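Local atomic coordinates of serine acetyltransferase (Bacteroides vulgatus ATCC 8482, PDB entry 3F1X), a protein that probably transfers an acetyl group to serine as an acyltransferase of amino-acid biosynthesis. Residues E85-G90 and E110-L115; R127-T132 and N162-H167. All blocks are in the same frame, centred on the assembly; numbering follows the deposited sequence.

Interaction 1: residues E85-G90 and E110-L115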
loop_
_atom_site.group_PDB
_atom_site.type_symbol
_atom_site.label_atom_id
_atom_site.label_comp_id
_atom_site.label_asym_id
_atom_site.label_seq_id
_atom_site.Cartn_x
_atom_site.Cartn_y
_atom_site.Cartn_z
ATOM N N GLU A 85 -16.260 7.803 -14.645
ATOM C CA GLU A 85 -15.347 6.962 -15.411
ATOM C C GLU A 85 -15.869 5.541 -15.629
ATOM O O GLU A 85 -15.735 4.997 -16.718
ATOM C CB GLU A 85 -13.988 6.901 -14.712
ATOM C CG GLU A 85 -12.883 6.248 -15.531
ATOM C CD GLU A 85 -12.540 7.042 -16.778
ATOM O OE1 GLU A 85 -12.481 8.287 -16.691
ATOM O OE2 GLU A 85 -12.316 6.420 -17.838
ATOM N N GLN A 86 -16.472 4.945 -14.605
ATOM C CA GLN A 86 -16.963 3.581 -14.731
ATOM C C GLN A 86 -18.188 3.501 -15.620
ATOM O O GLN A 86 -18.370 2.532 -16.361
ATOM C CB GLN A 86 -17.257 2.991 -13.354
ATOM C CG GLN A 86 -16.002 2.753 -12.536
ATOM C CD GLN A 86 -14.950 1.998 -13.326
ATOM O OE1 GLN A 86 -13.864 2.518 -13.601
ATOM N NE2 GLN A 86 -15.266 0.766 -13.696
ATOM N N ILE A 87 -19.035 4.517 -15.546
ATOM C CA ILE A 87 -20.212 4.539 -16.387
ATOM C C ILE A 87 -19.715 4.673 -17.833
ATOM O O ILE A 87 -20.256 4.046 -18.742
ATOM C CB ILE A 87 -21.145 5.713 -16.010
ATOM C CG1 ILE A 87 -21.818 5.416 -14.665
ATOM C CG2 ILE A 87 -22.173 5.931 -17.108
ATOM C CD1 ILE A 87 -22.716 6.518 -14.142
ATOM N N LEU A 88 -18.673 5.475 -18.035
ATOM C CA LEU A 88 -18.112 5.647 -19.374
ATOM C C LEU A 88 -17.586 4.296 -19.878
ATOM O O LEU A 88 -17.757 3.948 -21.048
ATOM C CB LEU A 88 -16.977 6.672 -19.355
ATOM C CG LEU A 88 -16.319 7.003 -20.700
ATOM C CD1 LEU A 88 -17.339 7.607 -21.646
ATOM C CD2 LEU A 88 -15.175 7.981 -20.479
ATOM N N ALA A 89 -16.957 3.532 -18.990
ATOM C CA ALA A 89 -16.438 2.222 -19.372
ATOM C C ALA A 89 -17.586 1.286 -19.764
ATOM O O ALA A 89 -17.480 0.515 -20.722
ATOM C CB ALA A 89 -15.630 1.616 -18.222
ATOM N N GLY A 90 -18.685 1.363 -19.021
ATOM C CA GLY A 90 -19.840 0.529 -19.310
ATOM C C GLY A 90 -20.429 0.836 -20.673
ATOM O O GLY A 90 -20.683 -0.070 -21.464
ATOM N N GLU A 110 -19.144 13.399 -21.186
ATOM C CA GLU A 110 -20.262 14.312 -20.990
ATOM C C GLU A 110 -21.534 13.533 -20.658
ATOM O O GLU A 110 -22.277 13.889 -19.744
ATOM C CB GLU A 110 -20.460 15.130 -22.267
ATOM C CG GLU A 110 -21.699 16.000 -22.298
ATOM C CD GLU A 110 -21.917 16.627 -23.667
ATOM O OE1 GLU A 110 -22.979 17.249 -23.878
ATOM O OE2 GLU A 110 -21.022 16.498 -24.534
ATOM N N THR A 111 -21.774 12.466 -21.409
ATOM C CA THR A 111 -22.946 11.631 -21.198
ATOM C C THR A 111 -22.827 10.882 -19.870
ATOM O O THR A 111 -23.785 10.799 -19.105
ATOM C CB THR A 111 -23.095 10.590 -22.322
ATOM O OG1 THR A 111 -23.036 11.247 -23.593
ATOM C CG2 THR A 111 -24.416 9.852 -22.199
ATOM N N ALA A 112 -21.642 10.341 -19.609
ATOM C CA ALA A 112 -21.390 9.584 -18.391
ATOM C C ALA A 112 -21.447 10.445 -17.137
ATOM O O ALA A 112 -21.925 9.997 -16.101
ATOM C CB ALA A 112 -20.030 8.889 -18.480
ATOM N N SER A 113 -20.968 11.681 -17.222
ATOM C CA SER A 113 -20.974 12.545 -16.045
ATOM C C SER A 113 -22.388 12.926 -15.605
ATOM O O SER A 113 -22.667 13.010 -14.412
ATOM C CB SER A 113 -20.124 13.798 -16.299
ATOM O OG SER A 113 -20.598 14.524 -17.414
ATOM N N LEU A 114 -23.287 13.142 -16.565
ATOM C CA LEU A 114 -24.660 13.497 -16.225
ATOM C C LEU A 114 -25.379 12.285 -15.611
ATOM O O LEU A 114 -26.134 12.420 -14.647
ATOM C CB LEU A 114 -25.404 14.000 -17.465
ATOM C CG LEU A 114 -26.807 14.581 -17.246
ATOM C CD1 LEU A 114 -26.774 15.622 -16.134
ATOM C CD2 LEU A 114 -27.306 15.200 -18.543
ATOM N N LEU A 115 -25.138 11.099 -16.164
ATOM C CA LEU A 115 -25.752 9.893 -15.624
ATOM C C LEU A 115 -25.248 9.696 -14.195
ATOM O O LEU A 115 -26.014 9.350 -13.296
ATOM C CB LEU A 115 -25.396 8.668 -16.479
ATOM C CG LEU A 115 -26.009 8.543 -17.879
ATOM C CD1 LEU A 115 -25.515 7.267 -18.545
ATOM C CD2 LEU A 115 -27.528 8.521 -17.783
#
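Ala-112 is the bump that lets these two helices come together: its methyl points toward 85-90 and rests on the backbone at Leu-88, with CB 3.7 Å from the Leu-88 N and 3.9 Å from the Leu-88 CB. With nothing longer than a methyl in between, the CA atoms of Leu-88 and Ala-112 approach to 5.2 Å, and the local axes pass 8.2 Å apart, running N to C at 123° to each other. Ile-87 fills the hollow on the next part of 110-115, bounded by Ala-112 and Leu-115. A chi1 of -72° sets its CG1 beside the backbone N and leaves CG2 anti to it, where CG2 meets the Ala-112 CB at 3.9 Å and the CD1 of Leu-115 at the same distance, while the Ile-87 CD1 reaches along toward the Leu-115 backbone. This is close helix-helix packing in the N-terminal helical domain that, in serine acetyltransferases, precedes the left-handed beta-helix; here helix 68-93 takes helix 109-120 against its C-terminal part. Ile-87 and Leu-115 slant across each other, closing one end of the seam. At the N-terminal end of 110-115, Glu-85 OE1 forms a salt bridge with Arg-109 NH1. Ser-113, which also touches Thr-84, packs against Tyr-6 of the second subunit.

Interaction 2: residues R127-T132 and N162-H167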
loop_
_atom_site.group_PDB
_atom_site.type_symbol
_atom_site.label_atom_id
_atom_site.label_comp_id
_atom_site.label_asym_id
_atom_site.label_seq_id
_atom_site.Cartn_x
_atom_site.Cartn_y
_atom_site.Cartn_z
ATOM N N ARG A 127 -31.499 6.017 0.462
ATOM C CA ARG A 127 -31.358 6.021 1.913
ATOM C C ARG A 127 -32.713 5.738 2.555
ATOM O O ARG A 127 -32.797 4.993 3.532
ATOM C CB ARG A 127 -30.839 7.376 2.405
ATOM C CG ARG A 127 -30.801 7.506 3.922
ATOM C CD ARG A 127 -30.482 8.936 4.336
ATOM N NE ARG A 127 -29.086 9.277 4.094
ATOM C CZ ARG A 127 -28.563 10.479 4.328
ATOM N NH1 ARG A 127 -29.326 11.452 4.806
ATOM N NH2 ARG A 127 -27.283 10.705 4.078
ATOM N N ARG A 128 -33.767 6.340 2.005
ATOM C CA ARG A 128 -35.117 6.140 2.529
ATOM C C ARG A 128 -35.563 4.690 2.401
ATOM O O ARG A 128 -36.172 4.138 3.316
ATOM C CB ARG A 128 -36.130 7.021 1.791
ATOM C CG ARG A 128 -35.916 8.510 1.964
ATOM C CD ARG A 128 -37.046 9.299 1.319
ATOM N NE ARG A 128 -36.690 10.706 1.194
ATOM C CZ ARG A 128 -36.442 11.308 0.039
ATOM N NH1 ARG A 128 -36.517 10.627 -1.094
ATOM N NH2 ARG A 128 -36.111 12.589 0.017
ATOM N N ILE A 129 -35.270 4.071 1.261
ATOM C CA ILE A 129 -35.668 2.686 1.060
ATOM C C ILE A 129 -34.840 1.743 1.918
ATOM O O ILE A 129 -35.382 0.889 2.611
ATOM C CB ILE A 129 -35.535 2.258 -0.420
ATOM C CG1 ILE A 129 -36.371 3.181 -1.307
ATOM C CG2 ILE A 129 -36.014 0.818 -0.577
ATOM C CD1 ILE A 129 -36.246 2.904 -2.794
ATOM N N LEU A 130 -33.524 1.909 1.875
ATOM C CA LEU A 130 -32.646 1.055 2.649
ATOM C C LEU A 130 -32.983 1.154 4.126
ATOM O O LEU A 130 -32.857 0.180 4.846
ATOM C CB LEU A 130 -31.183 1.421 2.393
ATOM C CG LEU A 130 -30.753 1.077 0.962
ATOM C CD1 LEU A 130 -29.377 1.642 0.668
ATOM C CD2 LEU A 130 -30.770 -0.427 0.795
ATOM N N ALA A 131 -33.420 2.330 4.571
ATOM C CA ALA A 131 -33.791 2.511 5.970
ATOM C C ALA A 131 -34.891 1.514 6.355
ATOM O O ALA A 131 -34.880 0.966 7.459
ATOM C CB ALA A 131 -34.263 3.955 6.222
ATOM N N THR A 132 -35.834 1.266 5.446
ATOM C CA THR A 132 -36.910 0.323 5.744
ATOM C C THR A 132 -36.376 -1.102 5.773
ATOM O O THR A 132 -36.882 -1.948 6.521
ATOM C CB THR A 132 -38.070 0.421 4.718
ATOM O OG1 THR A 132 -37.649 -0.087 3.447
ATOM C CG2 THR A 132 -38.516 1.874 4.576
ATOM N N ASN A 162 -26.083 -2.980 -2.367
ATOM C CA ASN A 162 -25.447 -3.100 -3.680
ATOM C C ASN A 162 -26.524 -3.282 -4.753
ATOM O O ASN A 162 -26.456 -2.681 -5.829
ATOM C CB ASN A 162 -24.478 -4.298 -3.723
ATOM C CG ASN A 162 -23.084 -3.960 -3.197
ATOM O OD1 ASN A 162 -22.933 -3.356 -2.135
ATOM N ND2 ASN A 162 -22.054 -4.374 -3.935
ATOM N N TYR A 163 -27.508 -4.128 -4.458
ATOM C CA TYR A 163 -28.609 -4.372 -5.386
ATOM C C TYR A 163 -29.362 -3.082 -5.736
ATOM O O TYR A 163 -29.515 -2.747 -6.912
ATOM C CB TYR A 163 -29.617 -5.375 -4.802
ATOM C CG TYR A 163 -30.978 -5.230 -5.437
ATOM C CD1 TYR A 163 -31.197 -5.613 -6.755
ATOM C CD2 TYR A 163 -32.015 -4.591 -4.760
ATOM C CE1 TYR A 163 -32.423 -5.353 -7.391
ATOM C CE2 TYR A 163 -33.234 -4.325 -5.388
ATOM C CZ TYR A 163 -33.426 -4.705 -6.697
ATOM O OH TYR A 163 -34.623 -4.413 -7.307
ATOM N N ARG A 164 -29.849 -2.367 -4.724
ATOM C CA ARG A 164 -30.593 -1.134 -4.996
ATOM C C ARG A 164 -29.743 -0.111 -5.735
ATOM O O ARG A 164 -30.254 0.655 -6.547
ATOM C CB ARG A 164 -31.166 -0.547 -3.701
ATOM C CG ARG A 164 -32.216 -1.457 -3.054
ATOM C CD ARG A 164 -33.137 -0.680 -2.122
ATOM N NE ARG A 164 -33.987 -1.547 -1.304
ATOM C CZ ARG A 164 -35.021 -2.248 -1.763
ATOM N NH1 ARG A 164 -35.351 -2.194 -3.048
ATOM N NH2 ARG A 164 -35.726 -3.001 -0.932
ATOM N N ILE A 165 -28.443 -0.108 -5.472
ATOM C CA ILE A 165 -27.553 0.810 -6.166
ATOM C C ILE A 165 -27.465 0.403 -7.640
ATOM O O ILE A 165 -27.574 1.243 -8.547
ATOM C CB ILE A 165 -26.140 0.788 -5.540
ATOM C CG1 ILE A 165 -26.154 1.531 -4.206
ATOM C CG2 ILE A 165 -25.128 1.409 -6.497
ATOM C CD1 ILE A 165 -24.889 1.389 -3.404
ATOM N N ALA A 166 -27.294 -0.898 -7.865
ATOM C CA ALA A 166 -27.174 -1.445 -9.205
ATOM C C ALA A 166 -28.466 -1.303 -9.999
ATOM O O ALA A 166 -28.433 -0.996 -11.185
ATOM C CB ALA A 166 -26.748 -2.920 -9.137
ATOM N N HIS A 167 -29.597 -1.516 -9.338
ATOM C CA HIS A 167 -30.894 -1.411 -9.995
ATOM C C HIS A 167 -31.106 -0.008 -10.558
ATOM O O HIS A 167 -31.527 0.148 -11.700
ATOM C CB HIS A 167 -32.015 -1.748 -9.015
ATOM C CG HIS A 167 -33.369 -1.864 -9.653
ATOM N ND1 HIS A 167 -34.428 -1.052 -9.307
ATOM C CD2 HIS A 167 -33.845 -2.722 -10.587
ATOM C CE1 HIS A 167 -35.497 -1.405 -9.999
ATOM N NE2 HIS A 167 -35.171 -2.417 -10.782
#
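Ile-129 lays its CG2 methyl over one face of the Arg-164 guanidinium, 3.2 Å above the plane and displaced toward the rim. The methyl sits 3.2 Å from the Arg-164 NE and 3.4 Å from the CZ, which is tight packing of carbon on a flat cation. With CG1 at -57°, CG2 is the branch anti to the backbone N, and since the bond from CA to CB points at the other helix, this brings CG2 over Arg-164. Leu-130 comes in differently: its CD2 lies at the edge of the guanidinium, close to its plane, and touches the Arg-164 CD at 3.8 Å, the two side chains running alongside one another, head to tail. The CA atoms of Leu-130 and Arg-164 are 8.2 Å apart, so the arginine's length does the bridging; its chain is extended from CG to NE (chi3 -169°), then turns at chi4 -72° to set the head group. The contact joins helix 123-139 to helix 155-171 where the helical domain meets the start of the left-handed beta-helix: Arg-164 NH1 and NH2 donate to the carbonyls of Ile-199 and Gly-200, and NE forms a salt bridge with Asp-133. All three nitrogens thus have partners, which would fix the head group's rotation beneath Ile-129. A leucine here would probably leave Asp-133 without its charged mate, the Ile-199 and Gly-200 carbonyls short of donors, and the Ile-129 methyl without the flat surface it rests on. On the Ile-129 side, Thr-132 OG1 bonds back to the Ile-129 O at 2.6 Å, in the carbonyl plane.

Overall arrangement
From the N terminus, the chain runs through helices 7-17 and 39-53 into helix 68-93. Interaction 1 closes the first loop when, after a partly unmodelled connection, helix 109-120 returns against 85-90. Helix 123-139 follows directly, and interaction 2 closes a second, largely helical loop when 162-167 comes back to 127-132. The loops are in series, neither nested nor crossed, with centres 21 Å apart and nearest atoms about 9 Å apart. Interaction 1 ties two helices of the helical domain; interaction 2 also ties its helix pair to the first turns of the beta-helix. The second subunit touches both.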